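Side-chain contacts in D-2-hydroxyacid dehydrogensase protein (Ketogulonicigenium vulgare, PDB 4LSW), which probably catalyses the reversible, NAD(P)-dependent interconversion of 2-oxo acids and D-2-hydroxy acids: residues P13-E18 and T289-G294; T186-E189 and T193-R196; E123-S128 and A132-Y137; N67-S72 and T302-G307. One frame throughout, in Å; residues are numbered along the deposited sequence.

Contacts 1 and 4 share helix 287-306 and lie with their centres about 19 Å apart on the same side of the chain's centre; one joins that helix to helix 14-23, the other to the start of strand 70-74. Contacts 2 and 3 both fall in the family's NAD binding range, yet their centres are about 39 Å apart. Contact 2 packs the edge of the seven-stranded parallel sheet, and contact 3 lies at the surface, about 35 Å from the chain's centre. Contacts 3 and 4 are farthest apart, about 57 Å between centres. In contact 2 the Leu194 side chain lies near, without touching, the turn of a probable dinucleotide-binding glycine motif.

Contact 1 of 4, residues P13-E18 and T289-G294; sequences PAWDQE and TRKAMG
Lys291 lays its aliphatic chain across the indole of Trp15, the two side chains crossing at about a right angle. Its CG stands 3.7 Å above the ring plane, and farther along CE lies 3.8 Å from the centroid of the Trp15 six-membered ring, only 20° off the ring normal, a CH-pi contact over the face. Pro13 CB covers the opposite face nearer its rim, so the indole is sandwiched. The chi1 of Trp15, 55°, sets CG between the backbone N and the carbonyl carbon and brings the ring to the lysine.

Asp16 meets Gly294, its OD1 lying 3.2 Å from Gly294 CA; a beta carbon there would collide with OD1, so the close approach depends on the glycine. Two waters carry the polar link between the segments. One accepts from Trp15 NE1 and donates to Asp16 OD2 and Arg290 O, the bond to Asp16 OD2 being 2.6 Å long; the other donates to Asp16 OD1 and Lys291 O. Asp16 OD1 also forms a salt bridge with Arg298, farther along the same helix as Gly294. With an alanine in place of Asp16, Arg298 is likely to lose this carboxylate partner and each water one of its acceptors.

Tyr74 of strand 70-74 touches Asp16, Arg290 and Met293. The short helical segments 14-18 and 289-294 run nearly parallel, at 20°, with their axes 9.8 Å apart: helix-to-helix packing through a glycine contact and bridging waters, on the six-stranded sheet domain of this two-domain dehydrogenase.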
# COMPACT_ATOMS: atom_id res chain seq x y z
N PRO A 13 16.80 -3.32 -4.10
CA PRO A 13 17.15 -4.26 -5.17
C PRO A 13 18.43 -3.84 -5.87
O PRO A 13 18.75 -2.65 -5.87
CB PRO A 13 15.98 -4.11 -6.15
CG PRO A 13 14.84 -3.70 -5.30
CD PRO A 13 15.43 -2.80 -4.25
N ALA A 14 19.15 -4.80 -6.45
CA ALA A 14 20.41 -4.53 -7.14
C ALA A 14 20.31 -3.45 -8.22
O ALA A 14 21.26 -2.70 -8.45
CB ALA A 14 20.97 -5.82 -7.71
N TRP A 15 19.16 -3.36 -8.89
CA TRP A 15 19.01 -2.39 -9.97
C TRP A 15 18.97 -0.93 -9.47
O TRP A 15 19.13 0.01 -10.26
CB TRP A 15 17.82 -2.73 -10.90
CG TRP A 15 16.49 -2.89 -10.24
CD1 TRP A 15 15.85 -1.99 -9.43
CD2 TRP A 15 15.59 -4.00 -10.38
NE1 TRP A 15 14.63 -2.49 -9.04
CE2 TRP A 15 14.45 -3.72 -9.61
CE3 TRP A 15 15.65 -5.21 -11.08
CZ2 TRP A 15 13.37 -4.61 -9.52
CZ3 TRP A 15 14.58 -6.09 -10.99
CH2 TRP A 15 13.46 -5.79 -10.22
N ASP A 16 18.78 -0.76 -8.16
CA ASP A 16 18.93 0.54 -7.53
C ASP A 16 20.28 0.66 -6.83
O ASP A 16 20.92 1.71 -6.86
CB ASP A 16 17.82 0.77 -6.50
CG ASP A 16 16.45 0.84 -7.14
OD1 ASP A 16 16.34 1.50 -8.20
OD2 ASP A 16 15.51 0.26 -6.57
N GLN A 17 20.70 -0.43 -6.19
CA GLN A 17 21.94 -0.41 -5.42
C GLN A 17 23.14 -0.08 -6.29
O GLN A 17 23.98 0.75 -5.94
CB GLN A 17 22.15 -1.74 -4.71
CG GLN A 17 23.20 -1.68 -3.62
CD GLN A 17 22.75 -0.87 -2.44
OE1 GLN A 17 21.74 -1.19 -1.82
NE2 GLN A 17 23.48 0.19 -2.13
N GLU A 18 23.23 -0.73 -7.45
CA GLU A 18 24.35 -0.48 -8.34
C GLU A 18 24.49 0.99 -8.75
O GLU A 18 25.57 1.57 -8.59
CB GLU A 18 24.32 -1.43 -9.55
CG GLU A 18 24.51 -2.89 -9.17
CD GLU A 18 24.08 -3.84 -10.27
OE1 GLU A 18 24.27 -3.52 -11.46
OE2 GLU A 18 23.54 -4.92 -9.93
N THR A 289 6.73 -1.32 -11.77
CA THR A 289 6.45 -0.41 -10.67
C THR A 289 7.66 -0.27 -9.74
O THR A 289 8.05 0.84 -9.39
CB THR A 289 5.19 -0.82 -9.90
OG1 THR A 289 4.04 -0.43 -10.67
CG2 THR A 289 5.15 -0.13 -8.54
N ARG A 290 8.25 -1.40 -9.37
CA ARG A 290 9.39 -1.33 -8.46
C ARG A 290 10.58 -0.62 -9.10
O ARG A 290 11.25 0.18 -8.44
CB ARG A 290 9.75 -2.72 -7.92
CG ARG A 290 8.65 -3.32 -7.02
CD ARG A 290 8.28 -2.38 -5.88
NE ARG A 290 7.12 -2.88 -5.16
CZ ARG A 290 7.16 -3.82 -4.21
NH1 ARG A 290 8.33 -4.36 -3.88
NH2 ARG A 290 6.05 -4.20 -3.61
N LYS A 291 10.83 -0.85 -10.38
CA LYS A 291 11.90 -0.09 -11.04
C LYS A 291 11.60 1.39 -11.05
O LYS A 291 12.48 2.22 -10.83
CB LYS A 291 12.15 -0.60 -12.46
CG LYS A 291 12.96 -1.87 -12.47
CD LYS A 291 13.32 -2.30 -13.87
CE LYS A 291 14.08 -3.62 -13.82
NZ LYS A 291 14.53 -4.07 -15.17
N ALA A 292 10.34 1.74 -11.30
CA ALA A 292 9.96 3.14 -11.32
C ALA A 292 10.12 3.81 -9.94
O ALA A 292 10.55 4.96 -9.86
CB ALA A 292 8.55 3.31 -11.85
N MET A 293 9.78 3.08 -8.88
CA MET A 293 9.94 3.58 -7.51
C MET A 293 11.41 3.83 -7.19
O MET A 293 11.77 4.90 -6.68
CB MET A 293 9.33 2.60 -6.51
CG MET A 293 7.81 2.51 -6.63
SD MET A 293 7.10 1.31 -5.52
CE MET A 293 8.06 1.70 -4.06
N GLY A 294 12.26 2.85 -7.51
CA GLY A 294 13.69 2.96 -7.30
C GLY A 294 14.29 4.10 -8.11
O GLY A 294 15.13 4.85 -7.61
O HOH W 1 13.26 -0.87 -6.98
O HOH W 2 15.14 1.18 -10.52

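Contact 2 of 4, residues T186-E189 and T193-R196; sequences TFVE and TLAR
Val188 and Leu194 bring their CA atoms to 5.9 Å, the nearest backbone approach between segment 186-189, a short strand ending in a turn, and the helical segment 193-196. The strand residues pair with strand 170-174 through backbone bonds from Thr186 and Val188 to its Tyr173, while the helix begins a few residues later in the chain.

Val188 carries the contact. Its chi1 of -177° sets CG1 anti to the backbone N, and this methyl lies against the helix backbone, 3.5 Å from Leu194 N and 3.6 Å from Thr193 CB. Thr193 CG2 lies equally near the same methyl, so CG1 fits against both CB and CG2 of Thr193. The second branch of the valine turns to the leucine, with CG2 at 4.1 Å from Leu194 CD1, a looser apolar contact. Thr193 directs its hydroxyl elsewhere, OG1 being hydrogen-bonded to Asp190. Leu194 also touches Ser172 and Ser174 of strand 170-174, placing it against the neighbouring strand.

Strand 186-188 is an outermost strand of the seven-stranded parallel sheet; with helix 191-196 and strand 200-203 it forms a beta-alpha-beta crossover, as in a Rossmann-type nucleotide-binding domain.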
# COMPACT_ATOMS: atom_id res chain seq x y z
N THR A 186 -21.81 7.62 -7.48
CA THR A 186 -22.59 8.16 -6.37
C THR A 186 -21.75 8.35 -5.13
O THR A 186 -21.22 7.39 -4.57
CB THR A 186 -23.77 7.22 -6.04
OG1 THR A 186 -24.56 7.04 -7.22
CG2 THR A 186 -24.64 7.80 -4.91
N PHE A 187 -21.65 9.61 -4.68
CA PHE A 187 -21.02 9.92 -3.41
C PHE A 187 -21.93 9.57 -2.24
O PHE A 187 -23.13 9.89 -2.26
CB PHE A 187 -20.67 11.41 -3.35
CG PHE A 187 -20.12 11.84 -2.01
CD1 PHE A 187 -18.81 11.54 -1.66
CD2 PHE A 187 -20.90 12.55 -1.12
CE1 PHE A 187 -18.29 11.94 -0.43
CE2 PHE A 187 -20.40 12.95 0.10
CZ PHE A 187 -19.09 12.66 0.45
N VAL A 188 -21.34 8.92 -1.25
CA VAL A 188 -22.00 8.51 -0.02
C VAL A 188 -21.19 9.04 1.17
O VAL A 188 -19.96 8.92 1.18
CB VAL A 188 -22.10 6.96 0.04
CG1 VAL A 188 -22.87 6.51 1.26
CG2 VAL A 188 -22.78 6.42 -1.25
N GLU A 189 -21.85 9.63 2.16
CA GLU A 189 -21.14 10.28 3.27
C GLU A 189 -20.34 9.33 4.16
O GLU A 189 -19.25 9.67 4.62
CB GLU A 189 -22.10 11.10 4.15
CG GLU A 189 -22.71 12.33 3.49
CD GLU A 189 -21.78 13.53 3.44
OE1 GLU A 189 -20.62 13.44 3.91
OE2 GLU A 189 -22.22 14.57 2.91
N THR A 193 -23.40 3.26 5.09
CA THR A 193 -24.35 3.44 4.00
C THR A 193 -23.75 2.93 2.69
O THR A 193 -24.44 2.28 1.90
CB THR A 193 -24.74 4.90 3.84
OG1 THR A 193 -25.21 5.40 5.10
CG2 THR A 193 -25.82 5.06 2.78
N LEU A 194 -22.48 3.23 2.47
CA LEU A 194 -21.80 2.76 1.26
C LEU A 194 -21.90 1.24 1.17
O LEU A 194 -22.30 0.68 0.15
CB LEU A 194 -20.33 3.19 1.28
CG LEU A 194 -19.48 2.77 0.08
CD1 LEU A 194 -19.97 3.47 -1.16
CD2 LEU A 194 -18.03 3.09 0.35
N ALA A 195 -21.55 0.58 2.27
CA ALA A 195 -21.51 -0.87 2.30
C ALA A 195 -22.88 -1.51 2.12
O ALA A 195 -23.02 -2.56 1.49
CB ALA A 195 -20.88 -1.33 3.60
N ARG A 196 -23.89 -0.88 2.72
CA ARG A 196 -25.25 -1.41 2.70
C ARG A 196 -25.75 -1.71 1.29
O ARG A 196 -26.43 -2.72 1.06
CB ARG A 196 -26.21 -0.44 3.40
CG ARG A 196 -27.64 -0.96 3.48
CD ARG A 196 -28.59 0.09 4.06
NE ARG A 196 -28.42 1.39 3.41
CZ ARG A 196 -29.26 1.91 2.53
NH1 ARG A 196 -30.36 1.25 2.18
NH2 ARG A 196 -29.01 3.10 1.99

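Contact 3 of 4, residues E123-S128 and A132-Y137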
# COMPACT_ATOMS: atom_id res chain seq x y z
N GLU A 123 -8.53 -23.73 -10.10
CA GLU A 123 -7.21 -24.18 -10.54
C GLU A 123 -6.91 -25.54 -9.91
O GLU A 123 -6.61 -26.50 -10.61
CB GLU A 123 -6.13 -23.17 -10.13
CG GLU A 123 -5.17 -22.78 -11.24
CD GLU A 123 -4.15 -23.85 -11.56
OE1 GLU A 123 -3.58 -23.81 -12.67
OE2 GLU A 123 -3.89 -24.72 -10.70
N THR A 124 -7.03 -25.60 -8.58
CA THR A 124 -6.82 -26.84 -7.83
C THR A 124 -7.74 -27.94 -8.35
O THR A 124 -7.32 -29.10 -8.47
CB THR A 124 -7.06 -26.63 -6.31
OG1 THR A 124 -6.20 -25.61 -5.81
CG2 THR A 124 -6.82 -27.93 -5.53
N TRP A 125 -8.99 -27.59 -8.67
CA TRP A 125 -9.96 -28.55 -9.17
C TRP A 125 -9.46 -29.25 -10.44
O TRP A 125 -9.52 -30.48 -10.56
CB TRP A 125 -11.31 -27.87 -9.43
CG TRP A 125 -12.47 -28.80 -9.53
CD1 TRP A 125 -13.14 -29.16 -10.66
CD2 TRP A 125 -13.11 -29.50 -8.45
NE1 TRP A 125 -14.16 -30.04 -10.35
CE2 TRP A 125 -14.16 -30.26 -9.00
CE3 TRP A 125 -12.90 -29.54 -7.07
CZ2 TRP A 125 -14.99 -31.06 -8.22
CZ3 TRP A 125 -13.72 -30.34 -6.29
CH2 TRP A 125 -14.75 -31.09 -6.87
N ALA A 126 -8.95 -28.47 -11.39
CA ALA A 126 -8.44 -29.04 -12.63
C ALA A 126 -7.10 -29.72 -12.39
O ALA A 126 -6.87 -30.84 -12.86
CB ALA A 126 -8.31 -27.95 -13.69
N ARG A 127 -6.23 -29.06 -11.63
CA ARG A 127 -4.87 -29.57 -11.41
C ARG A 127 -4.84 -30.90 -10.66
O ARG A 127 -4.09 -31.81 -11.03
CB ARG A 127 -4.00 -28.53 -10.69
CG ARG A 127 -2.52 -28.88 -10.64
CD ARG A 127 -1.66 -27.69 -10.20
NE ARG A 127 -1.79 -26.57 -11.13
CZ ARG A 127 -1.05 -26.42 -12.22
NH1 ARG A 127 -0.12 -27.32 -12.53
NH2 ARG A 127 -1.23 -25.37 -13.01
N SER A 128 -5.67 -31.01 -9.62
CA SER A 128 -5.70 -32.22 -8.79
C SER A 128 -6.32 -33.40 -9.51
O SER A 128 -6.10 -34.55 -9.11
CB SER A 128 -6.52 -31.95 -7.52
OG SER A 128 -7.89 -31.81 -7.85
N ALA A 132 -12.07 -34.26 -13.66
CA ALA A 132 -12.35 -35.47 -14.41
C ALA A 132 -13.00 -36.55 -13.55
O ALA A 132 -13.91 -37.24 -13.99
CB ALA A 132 -11.08 -36.01 -15.06
N ALA A 133 -12.53 -36.67 -12.31
CA ALA A 133 -12.95 -37.77 -11.43
C ALA A 133 -14.28 -37.52 -10.71
O ALA A 133 -15.00 -38.47 -10.39
CB ALA A 133 -11.86 -38.08 -10.42
N GLU A 134 -14.59 -36.26 -10.45
CA GLU A 134 -15.81 -35.93 -9.72
C GLU A 134 -16.87 -35.27 -10.60
O GLU A 134 -18.03 -35.67 -10.59
CB GLU A 134 -15.52 -35.02 -8.53
CG GLU A 134 -14.65 -35.63 -7.46
CD GLU A 134 -14.74 -34.86 -6.15
OE1 GLU A 134 -15.82 -34.30 -5.87
OE2 GLU A 134 -13.73 -34.80 -5.42
N GLY A 135 -16.45 -34.26 -11.36
CA GLY A 135 -17.37 -33.54 -12.22
C GLY A 135 -17.16 -32.04 -12.12
O GLY A 135 -16.07 -31.57 -11.82
N LEU A 136 -18.24 -31.30 -12.37
CA LEU A 136 -18.23 -29.83 -12.41
C LEU A 136 -17.71 -29.16 -11.14
O LEU A 136 -18.07 -29.56 -10.03
CB LEU A 136 -19.65 -29.34 -12.66
CG LEU A 136 -20.00 -28.45 -13.85
CD1 LEU A 136 -20.74 -29.24 -14.93
CD2 LEU A 136 -20.83 -27.26 -13.37
N TYR A 137 -16.90 -28.11 -11.30
CA TYR A 137 -16.61 -27.19 -10.21
C TYR A 137 -17.93 -26.49 -9.91
O TYR A 137 -18.70 -26.21 -10.82
CB TYR A 137 -15.55 -26.17 -10.67
CG TYR A 137 -14.96 -25.29 -9.58
CD1 TYR A 137 -14.30 -25.83 -8.49
CD2 TYR A 137 -15.01 -23.90 -9.69
CE1 TYR A 137 -13.74 -25.01 -7.51
CE2 TYR A 137 -14.47 -23.09 -8.73
CZ TYR A 137 -13.83 -23.64 -7.64
OH TYR A 137 -13.29 -22.81 -6.69
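Trp125 reaches across to segment 132-137 with a single hydrogen bond, from its NE1 to Gly135 O. The bond is 2.9 Å long and fairly straight, with an N-H...O angle of 163°, and the oxygen sits at the indole edge, almost in the ring plane. The chi1 of Trp125, -162°, holds CG anti to the backbone N and so sends the ring out from its helix to this carbonyl. Gly135, the first residue to leave the helical conformation after Ala133 and Glu134, has positive phi; a side chain there would jam against the preceding carbonyl oxygen.

Apolar contact comes from Tyr137, whose atoms lie over one face of the indole. Its CB stands 4.1 Å from the centroid of the Trp125 five-membered ring, near the ring normal, a CH-pi contact, and its CD1 comes to 3.6 Å from Trp125 CG. The two rings meet obliquely, with planes at 53°.

A polar group makes van der Waals contact at the indole's far end: Glu134 OE1 approaches Trp125 CH2 at 3.5 Å, the carboxylate and ring planes strongly turned against each other.

Charge pairing stays within helix 119-128: Arg127 grips Glu123 side-on, NE to OE2 and NH2 to OE1, each bond 2.8 Å and each using a syn lone pair of the acid.

The contact lies at the protein surface, where the chain leaving helix 130-133 folds back along the end of helix 119-128. Trp125 touches Lys130, and beside it Ala126 touches Trp131, so helix 130-133 lies close against helix 119-128.

Contact 4 of 4, residues N67-S72 and T302-G307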
# COMPACT_ATOMS: atom_id res chain seq x y z
N ASN A 67 24.93 17.48 9.49
CA ASN A 67 24.99 18.17 8.21
C ASN A 67 24.01 17.58 7.20
O ASN A 67 24.10 17.85 6.01
CB ASN A 67 26.42 18.15 7.68
CG ASN A 67 27.39 18.84 8.63
OD1 ASN A 67 27.17 19.99 9.02
ND2 ASN A 67 28.44 18.13 9.03
N LEU A 68 23.06 16.80 7.71
CA LEU A 68 21.98 16.24 6.88
C LEU A 68 21.17 17.30 6.13
O LEU A 68 20.78 18.32 6.70
CB LEU A 68 21.04 15.41 7.76
CG LEU A 68 19.96 14.59 7.05
CD1 LEU A 68 20.57 13.54 6.13
CD2 LEU A 68 19.07 13.93 8.09
N GLU A 69 20.90 17.04 4.85
CA GLU A 69 20.17 17.97 4.00
C GLU A 69 18.83 17.41 3.54
O GLU A 69 17.84 18.15 3.35
CB GLU A 69 21.00 18.33 2.76
CG GLU A 69 22.32 19.03 3.08
CD GLU A 69 23.26 19.13 1.89
OE1 GLU A 69 22.87 18.77 0.76
OE2 GLU A 69 24.41 19.57 2.10
N LEU A 70 18.78 16.09 3.38
CA LEU A 70 17.68 15.46 2.67
C LEU A 70 17.49 14.03 3.13
O LEU A 70 18.45 13.30 3.33
CB LEU A 70 17.97 15.46 1.16
CG LEU A 70 17.06 14.59 0.28
CD1 LEU A 70 15.63 15.09 0.28
CD2 LEU A 70 17.60 14.53 -1.13
N ILE A 71 16.23 13.64 3.31
CA ILE A 71 15.90 12.25 3.53
C ILE A 71 14.99 11.83 2.38
O ILE A 71 13.92 12.40 2.20
CB ILE A 71 15.18 12.02 4.87
CG1 ILE A 71 16.07 12.47 6.03
CG2 ILE A 71 14.82 10.55 5.03
CD1 ILE A 71 15.35 12.56 7.38
N SER A 72 15.45 10.86 1.60
CA SER A 72 14.69 10.35 0.47
C SER A 72 14.16 8.96 0.81
O SER A 72 14.92 8.06 1.18
CB SER A 72 15.54 10.34 -0.80
OG SER A 72 15.69 11.66 -1.30
N THR A 302 19.70 12.54 -7.09
CA THR A 302 20.50 13.12 -8.16
C THR A 302 20.18 14.60 -8.31
O THR A 302 21.08 15.44 -8.39
CB THR A 302 20.24 12.39 -9.49
OG1 THR A 302 20.61 11.01 -9.35
CG2 THR A 302 21.06 13.02 -10.62
N ALA A 303 18.89 14.91 -8.34
CA ALA A 303 18.44 16.29 -8.48
C ALA A 303 18.94 17.14 -7.32
O ALA A 303 19.43 18.25 -7.52
CB ALA A 303 16.93 16.34 -8.57
N HIS A 304 18.83 16.63 -6.10
CA HIS A 304 19.26 17.38 -4.93
C HIS A 304 20.73 17.80 -5.00
O HIS A 304 21.05 18.97 -4.81
CB HIS A 304 19.03 16.58 -3.65
CG HIS A 304 19.58 17.25 -2.43
ND1 HIS A 304 18.92 18.29 -1.79
CD2 HIS A 304 20.73 17.07 -1.74
CE1 HIS A 304 19.64 18.69 -0.76
NE2 HIS A 304 20.75 17.97 -0.72
N PHE A 305 21.60 16.85 -5.28
CA PHE A 305 23.03 17.12 -5.25
C PHE A 305 23.49 17.92 -6.46
O PHE A 305 24.56 18.52 -6.45
CB PHE A 305 23.84 15.84 -5.08
CG PHE A 305 23.73 15.24 -3.70
CD1 PHE A 305 24.31 15.88 -2.62
CD2 PHE A 305 23.03 14.06 -3.49
CE1 PHE A 305 24.20 15.34 -1.35
CE2 PHE A 305 22.92 13.52 -2.22
CZ PHE A 305 23.51 14.16 -1.15
N ALA A 306 22.65 17.95 -7.50
CA ALA A 306 22.95 18.74 -8.70
C ALA A 306 22.53 20.20 -8.54
O ALA A 306 22.91 21.05 -9.34
CB ALA A 306 22.28 18.12 -9.93
N GLY A 307 21.73 20.48 -7.51
CA GLY A 307 21.22 21.82 -7.29
C GLY A 307 19.95 22.08 -8.08
O GLY A 307 19.56 23.23 -8.31
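His304 and Glu69 meet through chi1 values of 174° and -62°: the imidazole swings out with CG anti to the backbone N, while the glutamate, extended beyond CG, runs to meet it. The result is a hydrogen bond from His304 NE2 to Glu69 OE1, 2.7 Å long with an N-H...O angle of 159°. The acceptor uses its anti lone pair and lies near the imidazole plane, although the carboxylate is turned well away from that plane.

Leu70 packs over one face of the same ring: its CB lies 4.1 Å from the His304 centroid, almost on the ring normal, and its CD2 comes to 3.5 Å from His304 CB. Phe305 adds to the enclosure, its ring face receiving His304 CD2 at 3.8 Å above the plane. A leucine in place of His304 would probably leave Glu69 OE1 without its N-H donor and the carboxylate freer to turn on that side.

Glu69 OE2 forms a salt bridge with Arg47, which helps fix the carboxylate, while the His304 bond joins helix 287-306 to the residue before strand 70-74. A carboxylate this close would be expected to favour protonation of the imidazole, though the nearby arginine probably tempers that effect.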